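Local coordinates for odorant binding protein (AGAP010409-PA) (Anopheles gambiae, PDB 3L4A) that probably binds odorants or similar small hydrophobic molecules as a secreted, all-helical carrier of the PBP/GOBP family, at residues F32-R43 and L96-Q105. Residues are numbered along the deposited sequence; the frame is centred on the assembly and turned at random. Where two conformers were deposited one is given.
Sequences FPDDPVTHCFVR and LCERAYSAFQ
Tyr101 is the main bump of helix 96-105. Its ring enters a hollow made by residues 32-34 and the first turns of helix 36-48. CG stands anti to the backbone N (chi1 -173°), which carries the ring over to residues 32-34. There Tyr101 OH donates a hydrogen bond of 2.7 Å to Phe32 O, which lies at the ring edge. His39 CD2 comes over one face of the Tyr101 ring, toward its rim, 3.3 Å from Tyr101 CG. The two rings are oblique, their planes 41° apart. Val42 CG2 meets the ring edge, and the carboxylate of Asp34 lies near Tyr101 CE1. His39 NE2 donates to Asp34 OD1 at 2.6 Å, with the oxygen in the plane of the imidazole. This bond ties the loop to the helix and helps fix the rotation of the His39 ring.

The axes of segments 36-43 and 96-105 approach to 7.5 Å and cross at 73°. The small Ala100 side chain is consistent with this: its CB sits 3.5 Å from Arg43 CB. Val42 CG1 packs against Phe104 CD2 at 3.7 Å. The extended Arg43 chain passes Leu96, and its guanidinium reaches a salt bridge with Asp54. The Cys40–Cys97 disulfide, one of three in this odorant-binding-protein fold, closes the joint covalently. The chemistry implies a mixed surface contact, apolar at Val42, Ala100 and Phe104, polar round Tyr101 and His39, and locked by sulfur.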
loop_
_atom_site.group_PDB
_atom_site.type_symbol
_atom_site.label_atom_id
_atom_site.label_comp_id
_atom_site.label_asym_id
_atom_site.label_seq_id
_atom_site.Cartn_x
_atom_site.Cartn_y
_atom_site.Cartn_z
ATOM N N PHE A 32 4.796 5.178 7.604
ATOM C CA PHE A 32 3.363 4.983 7.832
ATOM C C PHE A 32 3.065 4.230 9.122
ATOM O O PHE A 32 3.015 3.007 9.139
ATOM C CB PHE A 32 2.736 4.278 6.626
ATOM C CG PHE A 32 3.030 4.962 5.333
ATOM C CD1 PHE A 32 4.121 4.578 4.568
ATOM C CD2 PHE A 32 2.257 6.029 4.900
ATOM C CE1 PHE A 32 4.414 5.224 3.384
ATOM C CE2 PHE A 32 2.544 6.681 3.718
ATOM C CZ PHE A 32 3.624 6.275 2.952
ATOM N N PRO A 33 2.864 4.974 10.219
ATOM C CA PRO A 33 2.623 4.409 11.550
ATOM C C PRO A 33 1.342 3.585 11.628
ATOM O O PRO A 33 0.442 3.758 10.801
ATOM C CB PRO A 33 2.486 5.651 12.442
ATOM C CG PRO A 33 3.109 6.755 11.669
ATOM C CD PRO A 33 2.840 6.445 10.231
ATOM N N ASP A 34 1.268 2.699 12.618
ATOM C CA ASP A 34 0.146 1.788 12.770
ATOM C C ASP A 34 -0.952 2.435 13.613
ATOM O O ASP A 34 -1.156 2.084 14.776
ATOM C CB ASP A 34 0.629 0.472 13.394
ATOM C CG ASP A 34 -0.417 -0.622 13.344
ATOM O OD1 ASP A 34 -1.605 -0.314 13.125
ATOM O OD2 ASP A 34 -0.049 -1.801 13.544
ATOM N N ASP A 35 -1.653 3.390 13.010
ATOM C CA ASP A 35 -2.738 4.107 13.674
ATOM C C ASP A 35 -3.930 4.214 12.717
ATOM O O ASP A 35 -3.753 4.117 11.510
ATOM C CB ASP A 35 -2.252 5.492 14.112
ATOM C CG ASP A 35 -2.062 6.447 12.949
ATOM O OD1 ASP A 35 -0.910 6.638 12.513
ATOM O OD2 ASP A 35 -3.067 7.014 12.482
ATOM N N PRO A 36 -5.145 4.414 13.244
ATOM C CA PRO A 36 -6.349 4.371 12.404
ATOM C C PRO A 36 -6.372 5.388 11.261
ATOM O O PRO A 36 -6.877 5.075 10.185
ATOM C CB PRO A 36 -7.478 4.665 13.394
ATOM C CG PRO A 36 -6.944 4.219 14.710
ATOM C CD PRO A 36 -5.477 4.523 14.676
ATOM N N VAL A 37 -5.853 6.589 11.491
ATOM C CA VAL A 37 -5.813 7.602 10.441
ATOM C C VAL A 37 -4.898 7.144 9.320
ATOM O O VAL A 37 -5.279 7.145 8.145
ATOM C CB VAL A 37 -5.331 8.961 10.984
ATOM C CG1 VAL A 37 -5.205 9.974 9.851
ATOM C CG2 VAL A 37 -6.302 9.466 12.036
ATOM N N THR A 38 -3.689 6.738 9.687
ATOM C CA THR A 38 -2.734 6.238 8.702
ATOM C C THR A 38 -3.264 5.005 7.964
ATOM O O THR A 38 -2.992 4.834 6.774
ATOM C CB THR A 38 -1.375 5.937 9.341
ATOM O OG1 THR A 38 -0.846 7.152 9.891
ATOM C CG2 THR A 38 -0.400 5.419 8.304
ATOM N N HIS A 39 -4.006 4.147 8.653
ATOM C CA HIS A 39 -4.599 3.001 7.964
ATOM C C HIS A 39 -5.424 3.483 6.783
ATOM O O HIS A 39 -5.289 2.987 5.663
ATOM C CB HIS A 39 -5.509 2.185 8.880
ATOM C CG HIS A 39 -4.797 1.511 10.008
ATOM N ND1 HIS A 39 -5.473 0.931 11.060
ATOM C CD2 HIS A 39 -3.479 1.331 10.261
ATOM C CE1 HIS A 39 -4.601 0.414 11.908
ATOM N NE2 HIS A 39 -3.384 0.642 11.449
ATOM N N CYS A 40 -6.304 4.442 7.037
ATOM C CA CYS A 40 -7.157 4.963 5.982
ATOM C C CYS A 40 -6.378 5.752 4.939
ATOM O O CYS A 40 -6.714 5.717 3.755
ATOM C CB CYS A 40 -8.303 5.798 6.561
ATOM S SG CYS A 40 -9.534 4.825 7.463
ATOM N N PHE A 41 -5.329 6.444 5.367
ATOM C CA PHE A 41 -4.474 7.167 4.438
ATOM C C PHE A 41 -3.803 6.203 3.451
ATOM O O PHE A 41 -3.782 6.451 2.245
ATOM C CB PHE A 41 -3.426 7.990 5.192
ATOM C CG PHE A 41 -2.563 8.826 4.292
ATOM C CD1 PHE A 41 -3.034 10.030 3.788
ATOM C CD2 PHE A 41 -1.293 8.404 3.933
ATOM C CE1 PHE A 41 -2.252 10.808 2.960
ATOM C CE2 PHE A 41 -0.501 9.174 3.097
ATOM C CZ PHE A 41 -0.985 10.379 2.606
ATOM N N VAL A 42 -3.249 5.110 3.974
ATOM C CA VAL A 42 -2.602 4.113 3.136
ATOM C C VAL A 42 -3.603 3.487 2.165
ATOM O O VAL A 42 -3.309 3.312 0.980
ATOM C CB VAL A 42 -1.921 3.053 4.003
ATOM C CG1 VAL A 42 -1.584 1.818 3.168
ATOM C CG2 VAL A 42 -0.685 3.661 4.656
ATOM N N ARG A 43 -4.800 3.184 2.645
ATOM C CA ARG A 43 -5.854 2.714 1.749
ATOM C C ARG A 43 -6.096 3.718 0.619
ATOM O O ARG A 43 -6.172 3.348 -0.548
ATOM C CB ARG A 43 -7.152 2.468 2.506
ATOM C CG ARG A 43 -8.329 2.139 1.599
ATOM C CD ARG A 43 -9.536 1.728 2.408
ATOM N NE ARG A 43 -10.707 1.494 1.565
ATOM C CZ ARG A 43 -11.580 2.438 1.229
ATOM N NH1 ARG A 43 -11.427 3.679 1.679
ATOM N NH2 ARG A 43 -12.613 2.138 0.456
ATOM N N LEU A 96 -12.123 -1.711 6.384
ATOM C CA LEU A 96 -11.470 -1.581 5.075
ATOM C C LEU A 96 -10.106 -0.904 5.140
ATOM O O LEU A 96 -9.206 -1.218 4.365
ATOM C CB LEU A 96 -12.358 -0.807 4.098
ATOM C CG LEU A 96 -13.645 -1.478 3.627
ATOM C CD1 LEU A 96 -14.249 -0.671 2.493
ATOM C CD2 LEU A 96 -13.371 -2.909 3.183
ATOM N N CYS A 97 -9.958 0.049 6.048
ATOM C CA CYS A 97 -8.674 0.715 6.191
ATOM C C CYS A 97 -7.664 -0.221 6.832
ATOM O O CYS A 97 -6.520 -0.306 6.388
ATOM C CB CYS A 97 -8.815 1.971 7.038
ATOM S SG CYS A 97 -9.907 3.194 6.310
ATOM N N GLU A 98 -8.077 -0.914 7.886
ATOM C CA GLU A 98 -7.183 -1.865 8.533
ATOM C C GLU A 98 -6.754 -2.955 7.540
ATOM O O GLU A 98 -5.597 -3.386 7.532
ATOM C CB GLU A 98 -7.852 -2.485 9.764
ATOM C CG GLU A 98 -6.945 -3.422 10.548
ATOM C CD GLU A 98 -7.680 -4.117 11.675
ATOM O OE1 GLU A 98 -7.221 -5.193 12.111
ATOM O OE2 GLU A 98 -8.723 -3.588 12.113
ATOM N N ARG A 99 -7.692 -3.391 6.705
ATOM C CA ARG A 99 -7.409 -4.404 5.697
ATOM C C ARG A 99 -6.326 -3.942 4.719
ATOM O O ARG A 99 -5.377 -4.685 4.436
ATOM C CB ARG A 99 -8.684 -4.787 4.946
ATOM C CG ARG A 99 -8.512 -5.962 4.001
ATOM C CD ARG A 99 -9.696 -6.094 3.068
ATOM N NE ARG A 99 -10.913 -6.396 3.811
ATOM C CZ ARG A 99 -12.129 -6.374 3.281
ATOM N NH1 ARG A 99 -12.289 -6.058 2.001
ATOM N NH2 ARG A 99 -13.184 -6.659 4.033
ATOM N N ALA A 100 -6.469 -2.725 4.195
ATOM C CA ALA A 100 -5.489 -2.201 3.251
ATOM C C ALA A 100 -4.131 -2.056 3.916
ATOM O O ALA A 100 -3.105 -2.382 3.326
ATOM C CB ALA A 100 -5.948 -0.855 2.677
ATOM N N TYR A 101 -4.114 -1.554 5.149
ATOM C CA TYR A 101 -2.851 -1.366 5.844
ATOM C C TYR A 101 -2.148 -2.707 6.075
ATOM O O TYR A 101 -0.944 -2.840 5.827
ATOM C CB TYR A 101 -3.089 -0.640 7.167
ATOM C CG TYR A 101 -1.821 -0.253 7.890
ATOM C CD1 TYR A 101 -1.308 -1.053 8.902
ATOM C CD2 TYR A 101 -1.146 0.921 7.578
ATOM C CE1 TYR A 101 -0.145 -0.701 9.567
ATOM C CE2 TYR A 101 0.024 1.282 8.239
ATOM C CZ TYR A 101 0.512 0.462 9.233
ATOM O OH TYR A 101 1.667 0.800 9.904
ATOM N N SER A 102 -2.911 -3.698 6.535
ATOM C CA SER A 102 -2.376 -5.040 6.725
ATOM C C SER A 102 -1.816 -5.595 5.421
ATOM O O SER A 102 -0.730 -6.169 5.394
ATOM C CB SER A 102 -3.439 -5.986 7.277
ATOM O OG SER A 102 -2.874 -7.264 7.524
ATOM N N ALA A 103 -2.555 -5.414 4.331
ATOM C CA ALA A 103 -2.104 -5.894 3.032
ATOM C C ALA A 103 -0.753 -5.289 2.680
ATOM O O ALA A 103 0.183 -6.004 2.308
ATOM C CB ALA A 103 -3.138 -5.560 1.961
ATOM N N PHE A 104 -0.642 -3.972 2.808
ATOM C CA PHE A 104 0.592 -3.305 2.423
ATOM C C PHE A 104 1.788 -3.644 3.315
ATOM O O PHE A 104 2.934 -3.510 2.894
ATOM C CB PHE A 104 0.386 -1.797 2.291
ATOM C CG PHE A 104 -0.180 -1.387 0.954
ATOM C CD1 PHE A 104 0.622 -1.387 -0.178
ATOM C CD2 PHE A 104 -1.514 -1.016 0.829
ATOM C CE1 PHE A 104 0.111 -1.018 -1.415
ATOM C CE2 PHE A 104 -2.032 -0.638 -0.402
ATOM C CZ PHE A 104 -1.214 -0.639 -1.525
ATOM N N GLN A 105 1.537 -4.117 4.531
ATOM C CA GLN A 105 2.641 -4.570 5.368
ATOM C C GLN A 105 3.456 -5.679 4.692
ATOM O O GLN A 105 4.656 -5.814 4.942
ATOM C CB GLN A 105 2.146 -5.023 6.741
ATOM C CG GLN A 105 1.690 -3.878 7.640
ATOM C CD GLN A 105 1.213 -4.367 8.982
ATOM O OE1 GLN A 105 1.496 -3.756 10.013
ATOM N NE2 GLN A 105 0.494 -5.484 8.983
#